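Local coordinates for regulatory protein RecX (Lactobacillus salivarius, PDB 3E3V) that probably modulates the activity of the recombinase RecA, this chain carrying the three tandem three-helix domains of the RecX family, at residues Arg33-Lys36 with Glu37-Lys41. Sequence-based numbering, arbitrary orientation.
Sequences RTRK and EVEDK
Thr34 and Glu37 form a capping box at the start of the short helix 35-39, in the first three-helix domain of RecX. Glu37 N donates to Thr34 OG1 at 3.0 Å. In return Thr34 N donates to Glu37 OE1 at 2.9 Å, a nearly straight bond (163°) that uses the anti lone pair of OE1. The chi1 of Thr34 (69°) sets OG1 between its own backbone N and carbonyl carbon, within bonding distance of Glu37 N. The Glu37 side chain crosses that of Thr34 at about a right angle.

The other oxygen of this carboxylate looks to Arg33. Arg33 NH1 lies 3.4 Å from Glu37 OE2 in a weak salt bridge, the two flat groups standing 85° apart. A bend at chi2 of Arg33 lays its CD against the Glu37 carboxylate.

On another side of the turn, Arg35 pairs with Glu39 in an i to i+4 salt bridge. Arg35 NE donates to Glu39 OE2 at 2.6 Å. OE2 lies near the guanidinium plane at its edge, and NE meets it on the syn side but tilted out of the carboxylate plane. NH2 adds a weak bond to the same oxygen. A methionine in place of Arg35 would probably leave the Glu39 carboxylate without its charged mate and free to swing.

Asp40 is where the chain leaves helical geometry. Its backbone N still donates to Lys36 O at 2.9 Å, and its OD2 rests 3.5 Å from Lys36 CG.

Second-shell residues fix the cap. Asp67 OD1 accepts from Arg35 N. The buried Val38 touches Tyr27 of helix 14-29, Ile56 of helix 49-61 and Ile65 in a loop. Lys96 NZ makes a salt bridge to Glu37 OE2, and Lys96 O is hydrogen-bonded to Thr34 OG1.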
# COMPACT_ATOMS: atom_id res chain seq x y z
N ARG A 33 0.13 12.61 -1.58
CA ARG A 33 -1.08 12.26 -2.33
C ARG A 33 -0.76 11.67 -3.70
O ARG A 33 0.20 12.08 -4.35
CB ARG A 33 -1.96 13.50 -2.52
CG ARG A 33 -2.39 14.19 -1.24
CD ARG A 33 -3.32 13.30 -0.42
NE ARG A 33 -3.79 13.95 0.80
CZ ARG A 33 -4.37 13.31 1.81
NH1 ARG A 33 -4.56 11.99 1.74
NH2 ARG A 33 -4.76 13.97 2.88
N THR A 34 -1.58 10.71 -4.14
CA THR A 34 -1.38 10.09 -5.45
C THR A 34 -1.83 11.12 -6.45
O THR A 34 -2.51 12.08 -6.09
CB THR A 34 -2.25 8.82 -5.68
OG1 THR A 34 -3.62 9.21 -5.79
CG2 THR A 34 -2.09 7.81 -4.55
N ARG A 35 -1.45 10.93 -7.71
CA ARG A 35 -1.86 11.84 -8.77
C ARG A 35 -3.38 11.94 -8.81
O ARG A 35 -3.95 13.03 -8.82
CB ARG A 35 -1.33 11.36 -10.12
CG ARG A 35 -1.89 12.13 -11.31
CD ARG A 35 -1.26 11.69 -12.62
NE ARG A 35 -1.86 12.38 -13.76
CZ ARG A 35 -1.34 12.41 -14.99
NH1 ARG A 35 -0.20 11.79 -15.25
NH2 ARG A 35 -1.98 13.06 -15.95
N LYS A 36 -4.04 10.78 -8.81
CA LYS A 36 -5.50 10.74 -8.87
C LYS A 36 -6.18 11.43 -7.68
O LYS A 36 -7.24 12.03 -7.84
CB LYS A 36 -5.98 9.28 -8.98
CG LYS A 36 -7.36 9.15 -9.61
CD LYS A 36 -7.97 7.79 -9.35
CE LYS A 36 -9.39 7.73 -9.89
NZ LYS A 36 -10.06 6.45 -9.50
N GLU A 37 -5.59 11.34 -6.49
CA GLU A 37 -6.16 11.99 -5.32
C GLU A 37 -6.24 13.50 -5.53
O GLU A 37 -7.19 14.16 -5.10
CB GLU A 37 -5.32 11.72 -4.06
CG GLU A 37 -5.64 10.41 -3.35
CD GLU A 37 -4.84 10.27 -2.07
OE1 GLU A 37 -3.59 10.24 -2.15
OE2 GLU A 37 -5.45 10.19 -0.98
N VAL A 38 -5.22 14.06 -6.18
CA VAL A 38 -5.18 15.49 -6.46
C VAL A 38 -6.00 15.73 -7.71
O VAL A 38 -6.77 16.68 -7.79
CB VAL A 38 -3.73 15.98 -6.71
CG1 VAL A 38 -3.72 17.48 -6.95
CG2 VAL A 38 -2.84 15.64 -5.53
N GLU A 39 -5.84 14.84 -8.69
CA GLU A 39 -6.54 14.91 -9.96
C GLU A 39 -8.05 15.07 -9.78
O GLU A 39 -8.71 15.74 -10.57
CB GLU A 39 -6.22 13.66 -10.77
CG GLU A 39 -6.11 13.89 -12.25
CD GLU A 39 -5.27 12.84 -12.92
OE1 GLU A 39 -5.54 11.63 -12.74
OE2 GLU A 39 -4.32 13.22 -13.65
N ASP A 40 -8.60 14.44 -8.75
CA ASP A 40 -10.02 14.60 -8.49
C ASP A 40 -10.26 15.17 -7.09
O ASP A 40 -11.03 14.63 -6.29
CB ASP A 40 -10.83 13.31 -8.75
CG ASP A 40 -10.30 12.10 -8.02
OD1 ASP A 40 -10.11 12.17 -6.78
OD2 ASP A 40 -10.10 11.06 -8.69
N LYS A 41 -9.56 16.26 -6.81
CA LYS A 41 -9.69 17.01 -5.57
C LYS A 41 -9.83 18.43 -6.11
O LYS A 41 -10.32 19.33 -5.43
CB LYS A 41 -8.44 16.90 -4.70
CG LYS A 41 -8.33 18.00 -3.64
CD LYS A 41 -9.58 18.08 -2.75
CE LYS A 41 -9.50 19.26 -1.77
NZ LYS A 41 -10.74 19.44 -0.94